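Local coordinates for beta-methylmalyl-CoA dehydratase (Chloroflexus aurantiacus, PDB 4E3E), which catalyses the reversible dehydration of (2R,3S)-beta-methylmalyl-CoA to mesaconyl-CoA in the glyoxylate assimilation cycle, at residues 211-215 with 216-220; 332-335 with 336-340. All coordinates share one frame; numbering follows the deposited sequence.

Contact 1: residues 211-215 with 216-220; sequences VTIEE and AEHMQ
The start of helix 215-224 is held by half of a capping box, in which Glu217 reaches back to the N-cap residue Glu214. Glu214 N gives Glu217 OE1 a nearly straight hydrogen bond of 3.0 Å (N-H...O 166°), approaching from above the carboxylate plane. Glu217 can do this because its CG stands anti to the backbone N (chi1 161°) and the chain beyond is extended, crossing the Ile213 side chain at about a right angle. Its other oxygen, OE2, accepts from a water at 2.8 Å that also donates weakly to Thr212 O, and from His252 NE2, so this buried carboxylate is gripped at both oxygens. The side chain of Glu214 takes no part in the box: its OE2 forms a salt bridge with Arg246 of the second subunit. Helical bonding begins at once, His218 N to Glu214 O at 3.3 Å and Met219 N to Glu215 O at 3.1 Å. In this hotdog-fold protein a short connection leads from strand 204-212, one of the two outermost strands of the sheet within the chain, into a helix at the subunit interface. One turn along, His218 takes the cramped rotamer with CG between N and C (chi1 76°), which swings its ring back beside the Glu215 side chain. There NE2 donates to Glu215 OE1 at 2.7 Å, on the anti side and somewhat out of the carboxylate plane. Glu215 O lies over one face of the ring, displaced toward its rim, while Ile213 CG2 approaches His218 CD2 obliquely to 4.0 Å.

Contact 2: residues 332-335 with 336-340; sequences GNYD and PAVVL
A trans chi1 of -175° places CG of Asp335 opposite its backbone N and beside its carbonyl carbon, and from there the carboxylate bends forward over the turn toward Ala337. The result is an Asx-Pro turn: Asp335 OD2 accepts the Ala337 N-H at 2.8 Å through its anti lone pair, while the main chain folds as a type I beta turn from Asp335 to Val338. This turn delivers the chain into strand 338-349. Its closing bond runs from Val338 N to Asp335 O, 2.9 Å long and fairly straight (N-H...O 162°), although the donor sits well above the carbonyl plane. Pro336 takes position i+1, the first corner of the turn, where its ring supplies no N-H and restricts phi; its CD comes within 3.6 Å of Asp335 CG. The second carboxylate oxygen, OD1, is hydrogen-bonded to His323 NE2, so both oxygens of this buried group have partners, which together restrain its rotation. With an alanine here, the Ala337 N-H and the His323 ring would probably each be left without this acceptor, and the turn would lose its side-chain tie. Tyr334, just before the turn, has its OH hydrogen-bonded to Asp341 OD2 and its ring in a cation-pi contact with Arg328. Just past the turn the strand carries a classic beta bulge, Val339 and Leu340 both facing Ala316. Val338 divides its branches between the two residues before the proline, CG2 touching Asp335 CB at 3.9 Å and CG1 meeting Tyr334 CD1 obliquely at 4.1 Å.

Contacts 1 and 2 follow one another along the chain and reach the same antiparallel sheet, with centres 22 Å apart and nearest atoms about 7 Å apart, without touching. Contact 1 leaves the sheet at strand 204-212, whereas contact 2 enters it at strand 338-349; strands 288-300 and 307-318 lie between. Helix 250-265 connects them, its Ile253 meeting Ile213 from contact 1 and Val339 and Leu340 from contact 2. Contact 1 borders two other subunits; no other chain of the assembly touches contact 2. Contact 1 is remote from the substrate site inferred by similarity, while the Tyr334 side chain lies about 11 Å from that of Leu88, one of its residues.

Contact 1: residues 211-215 with 216-220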
loop_
_atom_site.group_PDB
_atom_site.type_symbol
_atom_site.label_atom_id
_atom_site.label_comp_id
_atom_site.label_asym_id
_atom_site.label_seq_id
_atom_site.Cartn_x
_atom_site.Cartn_y
_atom_site.Cartn_z
ATOM N N VAL A 211 -0.497 18.554 4.589
ATOM C CA VAL A 211 -0.006 17.170 4.666
ATOM C C VAL A 211 1.440 17.062 4.205
ATOM O O VAL A 211 1.826 17.623 3.161
ATOM C CB VAL A 211 -0.901 16.157 3.901
ATOM C CG1 VAL A 211 -2.292 16.112 4.520
ATOM C CG2 VAL A 211 -0.970 16.458 2.398
ATOM N N THR A 212 2.240 16.344 4.990
ATOM C CA THR A 212 3.671 16.219 4.708
ATOM C C THR A 212 3.947 15.001 3.823
ATOM O O THR A 212 3.429 13.912 4.075
ATOM C CB THR A 212 4.468 16.151 6.016
ATOM O OG1 THR A 212 4.122 17.287 6.807
ATOM C CG2 THR A 212 5.979 16.153 5.770
ATOM N N ILE A 213 4.757 15.213 2.782
ATOM C CA ILE A 213 5.149 14.167 1.831
ATOM C C ILE A 213 6.300 13.329 2.376
ATOM O O ILE A 213 7.315 13.871 2.804
ATOM C CB ILE A 213 5.538 14.783 0.469
ATOM C CG1 ILE A 213 4.353 15.566 -0.111
ATOM C CG2 ILE A 213 6.040 13.725 -0.517
ATOM C CD1 ILE A 213 4.660 16.293 -1.400
ATOM N N GLU A 214 6.130 12.006 2.356
ATOM C CA GLU A 214 7.219 11.078 2.708
ATOM C C GLU A 214 7.820 10.485 1.423
ATOM O O GLU A 214 7.126 10.387 0.411
ATOM C CB GLU A 214 6.701 9.965 3.648
ATOM C CG GLU A 214 6.274 10.452 5.032
ATOM C CD GLU A 214 7.419 11.150 5.781
ATOM O OE1 GLU A 214 8.543 10.599 5.823
ATOM O OE2 GLU A 214 7.209 12.251 6.346
ATOM N N GLU A 215 9.097 10.102 1.449
ATOM C CA GLU A 215 9.717 9.475 0.263
ATOM C C GLU A 215 8.971 8.220 -0.193
ATOM O O GLU A 215 8.690 8.063 -1.393
ATOM C CB GLU A 215 11.187 9.132 0.502
ATOM C CG GLU A 215 12.097 10.332 0.746
ATOM C CD GLU A 215 12.434 11.119 -0.525
ATOM O OE1 GLU A 215 11.896 10.834 -1.634
ATOM O OE2 GLU A 215 13.241 12.041 -0.406
ATOM N N ALA A 216 8.654 7.337 0.763
ATOM C CA ALA A 216 8.025 6.055 0.454
ATOM C C ALA A 216 6.673 6.317 -0.166
ATOM O O ALA A 216 6.199 5.543 -0.999
ATOM C CB ALA A 216 7.865 5.201 1.705
ATOM N N GLU A 217 6.052 7.418 0.258
ATOM C CA GLU A 217 4.707 7.753 -0.185
ATOM C C GLU A 217 4.649 8.139 -1.670
ATOM O O GLU A 217 3.862 7.558 -2.427
ATOM C CB GLU A 217 4.091 8.825 0.713
ATOM C CG GLU A 217 2.903 9.600 0.160
ATOM C CD GLU A 217 2.828 10.997 0.790
ATOM O OE1 GLU A 217 3.296 11.167 1.945
ATOM O OE2 GLU A 217 2.321 11.937 0.133
ATOM N N HIS A 218 5.474 9.091 -2.095
ATOM C CA HIS A 218 5.429 9.474 -3.525
ATOM C C HIS A 218 5.998 8.405 -4.441
ATOM O O HIS A 218 5.448 8.146 -5.532
ATOM C CB HIS A 218 6.020 10.853 -3.754
ATOM C CG HIS A 218 7.501 10.874 -3.695
ATOM N ND1 HIS A 218 8.262 10.480 -4.728
ATOM C CD2 HIS A 218 8.378 11.263 -2.679
ATOM C CE1 HIS A 218 9.561 10.607 -4.391
ATOM N NE2 HIS A 218 9.622 11.064 -3.134
HETATM N N MSE A 219 7.007 7.677 -3.968
HETATM C CA MSE A 219 7.584 6.557 -4.765
HETATM C C MSE A 219 6.536 5.515 -4.950
HETATM O O MSE A 219 6.370 4.969 -6.061
HETATM C CB MSE A 219 8.824 5.922 -4.121
HETATM C CG MSE A 219 9.977 6.926 -4.192
HETATM SE SE MSE A 219 11.496 6.064 -3.271
HETATM C CE MSE A 219 11.992 4.587 -4.499
ATOM N N GLN A 220 5.784 5.223 -3.891
ATOM C CA GLN A 220 4.741 4.190 -4.014
ATOM C C GLN A 220 3.606 4.558 -4.992
ATOM O O GLN A 220 3.110 3.689 -5.730
ATOM C CB GLN A 220 4.199 3.759 -2.637
ATOM C CG GLN A 220 3.066 2.702 -2.710
ATOM C CD GLN A 220 2.809 2.075 -1.335
ATOM O OE1 GLN A 220 2.730 2.786 -0.340
ATOM N NE2 GLN A 220 2.699 0.755 -1.274
HETATM O O HOH W 1 1.332 13.628 2.066
#

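Contact 2: residues 332-335 with 336-340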
loop_
_atom_site.group_PDB
_atom_site.type_symbol
_atom_site.label_atom_id
_atom_site.label_comp_id
_atom_site.label_asym_id
_atom_site.label_seq_id
_atom_site.Cartn_x
_atom_site.Cartn_y
_atom_site.Cartn_z
ATOM N N GLY A 332 3.631 38.543 -12.324
ATOM C CA GLY A 332 3.517 37.404 -13.228
ATOM C C GLY A 332 4.269 36.198 -12.701
ATOM O O GLY A 332 3.904 35.053 -12.994
ATOM N N ASN A 333 5.327 36.463 -11.932
ATOM C CA ASN A 333 6.117 35.414 -11.287
ATOM C C ASN A 333 5.360 34.829 -10.114
ATOM O O ASN A 333 4.848 35.555 -9.250
ATOM C CB ASN A 333 7.478 35.935 -10.794
ATOM C CG ASN A 333 8.291 36.593 -11.881
ATOM O OD1 ASN A 333 8.732 37.745 -11.737
ATOM N ND2 ASN A 333 8.529 35.869 -12.964
ATOM N N TYR A 334 5.289 33.506 -10.098
ATOM C CA TYR A 334 4.684 32.784 -8.997
ATOM C C TYR A 334 5.462 32.999 -7.725
ATOM O O TYR A 334 6.687 33.051 -7.748
ATOM C CB TYR A 334 4.644 31.303 -9.314
ATOM C CG TYR A 334 3.570 30.940 -10.305
ATOM C CD1 TYR A 334 2.241 30.805 -9.897
ATOM C CD2 TYR A 334 3.871 30.734 -11.651
ATOM C CE1 TYR A 334 1.248 30.477 -10.793
ATOM C CE2 TYR A 334 2.864 30.384 -12.560
ATOM C CZ TYR A 334 1.562 30.266 -12.120
ATOM O OH TYR A 334 0.558 29.914 -12.997
ATOM N N ASP A 335 4.730 33.140 -6.622
ATOM C CA ASP A 335 5.291 33.140 -5.274
ATOM C C ASP A 335 6.169 31.892 -5.099
ATOM O O ASP A 335 5.772 30.810 -5.537
ATOM C CB ASP A 335 4.126 33.141 -4.277
ATOM C CG ASP A 335 4.574 33.266 -2.837
ATOM O OD1 ASP A 335 4.375 34.348 -2.250
ATOM O OD2 ASP A 335 5.116 32.283 -2.289
ATOM N N PRO A 336 7.363 32.034 -4.468
ATOM C CA PRO A 336 8.265 30.882 -4.328
ATOM C C PRO A 336 7.604 29.690 -3.630
ATOM O O PRO A 336 8.040 28.553 -3.823
ATOM C CB PRO A 336 9.437 31.420 -3.480
ATOM C CG PRO A 336 9.067 32.809 -3.056
ATOM C CD PRO A 336 7.973 33.282 -3.977
ATOM N N ALA A 337 6.554 29.946 -2.848
ATOM C CA ALA A 337 5.867 28.897 -2.087
ATOM C C ALA A 337 4.880 28.072 -2.921
ATOM O O ALA A 337 4.478 26.974 -2.502
ATOM C CB ALA A 337 5.165 29.498 -0.871
ATOM N N VAL A 338 4.496 28.585 -4.092
ATOM C CA VAL A 338 3.494 27.917 -4.934
ATOM C C VAL A 338 4.125 26.800 -5.783
ATOM O O VAL A 338 5.098 27.041 -6.522
ATOM C CB VAL A 338 2.747 28.922 -5.845
ATOM C CG1 VAL A 338 1.804 28.189 -6.796
ATOM C CG2 VAL A 338 1.971 29.935 -5.012
ATOM N N VAL A 339 3.550 25.595 -5.703
ATOM C CA VAL A 339 4.102 24.421 -6.397
ATOM C C VAL A 339 3.186 23.913 -7.502
ATOM O O VAL A 339 3.634 23.185 -8.401
ATOM C CB VAL A 339 4.473 23.260 -5.427
ATOM C CG1 VAL A 339 5.626 23.677 -4.493
ATOM C CG2 VAL A 339 3.245 22.751 -4.661
ATOM N N LEU A 340 1.919 24.311 -7.442
ATOM C CA LEU A 340 0.922 23.833 -8.401
ATOM C C LEU A 340 -0.090 24.923 -8.684
ATOM O O LEU A 340 -0.606 25.538 -7.752
ATOM C CB LEU A 340 0.182 22.628 -7.840
ATOM C CG LEU A 340 -0.874 22.052 -8.796
ATOM C CD1 LEU A 340 -0.178 21.421 -10.002
ATOM C CD2 LEU A 340 -1.800 21.060 -8.082
#